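Local coordinates for conjugal transfer protein-like C-terminal domain-containing protein (Enterococcus faecalis, PDB 4EC6), which is of unknown function but, as a VirB8-like protein of a Gram-positive conjugative plasmid, probably takes part in type IV secretion during conjugal DNA transfer, at residues 63-68 / 136-141; 105-110 / 119-124. All blocks are in the same frame, centred on the assembly; numbering follows the deposited sequence.

Interaction 1: 63-68 / 136-141; sequences YFLTYY and ITFEVE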
# COMPACT_ATOMS: atom_id res chain seq x y z
N TYR A 63 11.40 -0.40 -0.24
CA TYR A 63 12.45 -0.11 -1.19
C TYR A 63 13.58 -1.11 -1.02
O TYR A 63 13.95 -1.79 -1.99
CB TYR A 63 12.90 1.33 -1.08
CG TYR A 63 12.16 2.25 -2.01
CD1 TYR A 63 12.56 2.42 -3.35
CD2 TYR A 63 11.04 2.90 -1.58
CE1 TYR A 63 11.86 3.26 -4.20
CE2 TYR A 63 10.32 3.71 -2.42
CZ TYR A 63 10.73 3.90 -3.72
OH TYR A 63 9.96 4.75 -4.49
N PHE A 64 14.02 -1.31 0.21
CA PHE A 64 14.96 -2.37 0.51
C PHE A 64 14.50 -3.72 -0.02
O PHE A 64 15.31 -4.43 -0.59
CB PHE A 64 15.26 -2.45 2.02
CG PHE A 64 16.02 -3.70 2.45
CD1 PHE A 64 17.37 -3.85 2.15
CD2 PHE A 64 15.40 -4.69 3.19
CE1 PHE A 64 18.07 -4.96 2.57
CE2 PHE A 64 16.08 -5.81 3.59
CZ PHE A 64 17.43 -5.95 3.28
N LEU A 65 13.23 -4.10 0.19
CA LEU A 65 12.79 -5.44 -0.28
C LEU A 65 12.92 -5.66 -1.80
O LEU A 65 13.22 -6.75 -2.28
CB LEU A 65 11.38 -5.75 0.20
CG LEU A 65 11.30 -6.09 1.68
CD1 LEU A 65 9.87 -6.11 2.21
CD2 LEU A 65 11.92 -7.44 1.89
N THR A 66 12.67 -4.60 -2.56
CA THR A 66 12.88 -4.59 -3.96
C THR A 66 14.33 -4.99 -4.32
O THR A 66 14.54 -5.78 -5.21
CB THR A 66 12.53 -3.19 -4.43
OG1 THR A 66 11.10 -3.04 -4.35
CG2 THR A 66 12.97 -2.98 -5.83
N TYR A 67 15.33 -4.46 -3.64
CA TYR A 67 16.70 -4.83 -3.94
C TYR A 67 17.10 -6.19 -3.31
O TYR A 67 17.77 -7.01 -3.90
CB TYR A 67 17.63 -3.67 -3.56
CG TYR A 67 17.44 -2.53 -4.48
CD1 TYR A 67 17.87 -2.62 -5.84
CD2 TYR A 67 16.76 -1.39 -4.08
CE1 TYR A 67 17.66 -1.58 -6.75
CE2 TYR A 67 16.54 -0.33 -4.99
CZ TYR A 67 17.00 -0.46 -6.31
OH TYR A 67 16.81 0.56 -7.18
N TYR A 68 16.64 -6.44 -2.12
CA TYR A 68 16.90 -7.67 -1.47
C TYR A 68 16.32 -8.82 -2.24
O TYR A 68 16.93 -9.86 -2.31
CB TYR A 68 16.29 -7.63 -0.07
CG TYR A 68 16.65 -8.81 0.77
CD1 TYR A 68 17.99 -9.02 1.20
CD2 TYR A 68 15.66 -9.71 1.17
CE1 TYR A 68 18.32 -10.12 1.97
CE2 TYR A 68 15.98 -10.82 1.94
CZ TYR A 68 17.29 -11.01 2.32
OH TYR A 68 17.53 -12.07 3.08
N ILE A 136 8.52 -11.79 6.39
CA ILE A 136 9.89 -11.37 6.48
C ILE A 136 10.03 -10.32 7.60
O ILE A 136 9.22 -9.41 7.69
CB ILE A 136 10.40 -10.83 5.13
CG1 ILE A 136 11.91 -10.80 5.17
CG2 ILE A 136 9.80 -9.47 4.77
CD1 ILE A 136 12.53 -10.55 3.83
N THR A 137 11.04 -10.53 8.44
CA THR A 137 11.36 -9.73 9.60
C THR A 137 12.84 -9.25 9.48
O THR A 137 13.72 -9.98 9.05
CB THR A 137 11.19 -10.60 10.85
OG1 THR A 137 9.97 -11.30 10.71
CG2 THR A 137 11.10 -9.80 12.13
N PHE A 138 13.08 -8.00 9.81
CA PHE A 138 14.42 -7.47 9.90
C PHE A 138 14.40 -6.19 10.74
O PHE A 138 13.36 -5.58 10.93
CB PHE A 138 15.01 -7.25 8.52
CG PHE A 138 14.24 -6.30 7.64
CD1 PHE A 138 14.55 -4.94 7.61
CD2 PHE A 138 13.25 -6.78 6.77
CE1 PHE A 138 13.87 -4.07 6.78
CE2 PHE A 138 12.57 -5.89 5.92
CZ PHE A 138 12.87 -4.54 5.92
N GLU A 139 15.54 -5.79 11.27
CA GLU A 139 15.57 -4.52 12.02
C GLU A 139 16.10 -3.33 11.23
O GLU A 139 16.78 -3.49 10.25
CB GLU A 139 16.27 -4.70 13.34
CG GLU A 139 15.62 -5.84 14.05
CD GLU A 139 16.34 -6.22 15.32
OE1 GLU A 139 17.12 -5.36 15.85
OE2 GLU A 139 16.13 -7.39 15.76
N VAL A 140 15.80 -2.14 11.71
CA VAL A 140 16.00 -0.90 10.96
C VAL A 140 16.33 0.16 12.00
O VAL A 140 15.78 0.11 13.07
CB VAL A 140 14.69 -0.55 10.25
CG1 VAL A 140 14.59 0.92 9.88
CG2 VAL A 140 14.61 -1.37 8.99
N GLU A 141 17.27 1.04 11.72
CA GLU A 141 17.66 2.10 12.66
C GLU A 141 17.70 3.42 11.94
O GLU A 141 17.98 3.48 10.74
CB GLU A 141 18.99 1.79 13.33
CG GLU A 141 18.90 0.65 14.34
CD GLU A 141 20.29 0.19 14.82
OE1 GLU A 141 21.27 0.97 14.69
OE2 GLU A 141 20.41 -0.97 15.29
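Phe64 and Phe138 meet as a tilted T-shaped pair, the ring of the helix residue bringing an edge to the face of the strand residue. The ring centroids are 5.1 Å apart and the planes stand at 59°. Within the pair, Phe64 CD2 comes 3.7 Å from Phe138 CZ, while Phe64 CE2 lies over the centre of the Phe138 ring. Phe138 leaves its strand toward the helix, and with CG between the backbone N and the carbonyl carbon (chi1 59°) one face of the ring meets Phe64. Next to this pair, Leu65 and, one turn after Phe64, Tyr68 pack on Ile136. The CD1 tip of Ile136 reaches Leu65 CD2 at 3.7 Å and also touches the ring of Tyr68, with 3.9 Å between Ile136 CD1 and Tyr68 CE2. Leu65 CD2 reaches the Phe138 ring more loosely, at 4.4 Å from Phe138 CE2. No hydrogen bond crosses the interface, whose five touching residues are all buried. By contrast, Thr66 lies on the exposed side of the helix, and the partly exposed Thr137 and Glu139 belong to the other side of the strand. Helix 54-68 thus packs on the sheet across strand 131-142, the axes of segments 63-68 and 136-141 approaching to 11.9 Å, with Val149 and Pro153 of strand 147-157 and Tyr121 of strand 117-126 extending the apolar layer and helix 75-82 packing against Tyr67 and Tyr68.

Interaction 2: 105-110 / 119-124; sequences VNYYGS and VEYLLN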
# COMPACT_ATOMS: atom_id res chain seq x y z
N VAL A 105 3.83 -7.17 -1.57
CA VAL A 105 4.40 -6.80 -0.31
C VAL A 105 3.37 -6.03 0.49
O VAL A 105 2.84 -5.04 0.01
CB VAL A 105 5.65 -5.90 -0.52
CG1 VAL A 105 6.21 -5.43 0.81
CG2 VAL A 105 6.67 -6.64 -1.36
N ASN A 106 3.09 -6.47 1.70
CA ASN A 106 2.23 -5.72 2.59
C ASN A 106 2.92 -5.51 3.90
O ASN A 106 3.43 -6.45 4.49
CB ASN A 106 0.90 -6.44 2.83
CG ASN A 106 0.03 -6.46 1.59
OD1 ASN A 106 -0.61 -5.50 1.25
ND2 ASN A 106 0.02 -7.56 0.93
N TYR A 107 2.94 -4.28 4.36
CA TYR A 107 3.51 -3.95 5.66
C TYR A 107 2.74 -4.61 6.78
O TYR A 107 1.54 -4.53 6.79
CB TYR A 107 3.51 -2.43 5.86
CG TYR A 107 4.14 -1.97 7.12
CD1 TYR A 107 5.48 -2.24 7.40
CD2 TYR A 107 3.41 -1.24 8.05
CE1 TYR A 107 6.08 -1.77 8.56
CE2 TYR A 107 3.98 -0.76 9.21
CZ TYR A 107 5.31 -1.02 9.48
OH TYR A 107 5.89 -0.57 10.66
N TYR A 108 3.44 -5.20 7.74
CA TYR A 108 2.79 -5.97 8.81
C TYR A 108 3.15 -5.44 10.20
O TYR A 108 2.92 -6.09 11.22
CB TYR A 108 3.10 -7.47 8.65
CG TYR A 108 2.02 -8.42 9.18
CD1 TYR A 108 0.71 -8.28 8.80
CD2 TYR A 108 2.33 -9.46 10.05
CE1 TYR A 108 -0.28 -9.12 9.27
CE2 TYR A 108 1.35 -10.33 10.53
CZ TYR A 108 0.04 -10.14 10.13
OH TYR A 108 -0.98 -10.97 10.58
N GLY A 109 3.68 -4.23 10.27
CA GLY A 109 3.87 -3.56 11.55
C GLY A 109 5.27 -3.64 12.08
O GLY A 109 6.13 -4.37 11.59
N SER A 110 5.50 -2.89 13.14
CA SER A 110 6.81 -2.82 13.74
C SER A 110 6.71 -2.95 15.23
O SER A 110 5.65 -2.90 15.80
CB SER A 110 7.44 -1.48 13.39
OG SER A 110 6.68 -0.50 14.04
N VAL A 119 10.78 -4.64 11.90
CA VAL A 119 9.64 -4.50 10.99
C VAL A 119 9.25 -5.84 10.38
O VAL A 119 10.09 -6.69 10.13
CB VAL A 119 9.85 -3.42 9.88
CG1 VAL A 119 10.36 -2.14 10.48
CG2 VAL A 119 10.86 -3.86 8.84
N GLU A 120 7.98 -6.04 10.12
CA GLU A 120 7.55 -7.25 9.40
C GLU A 120 6.75 -6.92 8.18
O GLU A 120 6.02 -5.92 8.17
CB GLU A 120 6.69 -8.12 10.29
CG GLU A 120 7.33 -8.41 11.62
CD GLU A 120 6.46 -9.27 12.51
OE1 GLU A 120 5.30 -9.52 12.18
OE2 GLU A 120 6.92 -9.70 13.57
N TYR A 121 6.88 -7.77 7.15
CA TYR A 121 6.03 -7.72 5.97
C TYR A 121 5.48 -9.10 5.63
O TYR A 121 6.13 -10.13 5.86
CB TYR A 121 6.78 -7.18 4.77
CG TYR A 121 7.37 -5.79 4.95
CD1 TYR A 121 6.84 -4.70 4.26
CD2 TYR A 121 8.46 -5.57 5.79
CE1 TYR A 121 7.34 -3.42 4.43
CE2 TYR A 121 8.99 -4.29 5.95
CZ TYR A 121 8.41 -3.23 5.26
OH TYR A 121 8.92 -1.98 5.43
N LEU A 122 4.28 -9.13 5.06
CA LEU A 122 3.76 -10.36 4.45
C LEU A 122 4.03 -10.33 2.97
O LEU A 122 3.76 -9.32 2.33
CB LEU A 122 2.25 -10.50 4.67
CG LEU A 122 1.88 -10.76 6.10
CD1 LEU A 122 0.51 -11.43 6.05
CD2 LEU A 122 2.89 -11.65 6.86
N LEU A 123 4.55 -11.42 2.41
CA LEU A 123 4.91 -11.46 1.01
C LEU A 123 4.22 -12.61 0.31
O LEU A 123 3.94 -13.66 0.90
CB LEU A 123 6.42 -11.65 0.89
CG LEU A 123 7.38 -10.84 1.76
CD1 LEU A 123 8.82 -11.28 1.59
CD2 LEU A 123 7.28 -9.37 1.36
N ASN A 124 3.93 -12.43 -0.96
CA ASN A 124 3.66 -13.57 -1.80
C ASN A 124 4.95 -13.71 -2.59
O ASN A 124 5.30 -12.81 -3.38
CB ASN A 124 2.51 -13.32 -2.78
CG ASN A 124 1.13 -13.28 -2.10
OD1 ASN A 124 0.87 -13.98 -1.11
ND2 ASN A 124 0.22 -12.46 -2.68
O HOH W 1 1.70 -9.43 0.72
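The ring of Tyr121 receives Tyr107 over one face: Tyr107 CD1 lies 3.7 Å from Tyr121 CE1, and the two planes meet at 67° in an edge-to-face pair. Tyr107 itself has the backbone N of Gly109 over the centre of one face and Val119 CB at its edge. Tyr108 takes a different partner, since one face is covered by Leu122 in a CH-pi contact, with Leu122 CG 3.9 Å from the ring centroid, and the carboxylate oxygen Glu120 OE1 lies at the ring edge. Tyr121 turns its CG anti to the carbonyl carbon (chi1 -58°), which brings CD1 within 3.6 Å of Val105 CG1; the hydroxyl is bound by Asp58 O of helix 54-68. On the same side of the sheet, Val105 and Leu123 lie side by side.

Regular antiparallel pairing holds one end, where Asn106 and Leu122 exchange two backbone bonds, Asn106 N to Leu122 O at 3.0 Å and Leu122 N to Asn106 O at 2.9 Å. A modelled water lies between Asn106 ND2 and Leu122 O, at contacts so short that the bridge is doubtful. Farther on, Tyr108 N donates to Glu120 O at 2.7 Å, the donor tilted 31° from the carbonyl plane, and Glu120 N donates to Gly109 O at 2.9 Å. Lys56 of the third subunit makes a cation-pi contact with Tyr108. Because Tyr108 and Gly109 both face Glu120, this is a classic beta bulge, set in the hairpin of strands 101-112 and 117-126 that forms the first two strands of the antiparallel sheet in this C-terminal, NTF2-like domain.

Adjacent strands of one antiparallel sheet unite the two contacts, whose centres lie about 10 Å apart. Strand 117-126, the second strand of interaction 2, pairs with strand 131-142 of interaction 1 through probable hydrogen bonds from Val119 N to Phe138 O and from Tyr121 N to Ile136 O, both 2.9 Å. Side chains follow: Leu65 CD1 packs 3.7 Å from Tyr121 CG, and Ile136 CG2 lies 3.8 Å from Leu123 CD1. The apolar layer beneath helix 54-68 therefore spreads from interaction 1 onto the hairpin, whereas Asn106, Tyr108 and Leu122, on the other side, touch the third subunit, Tyr108 and Leu122 also meeting Phe160 of their own chain. One sheet thus serves core and assembly.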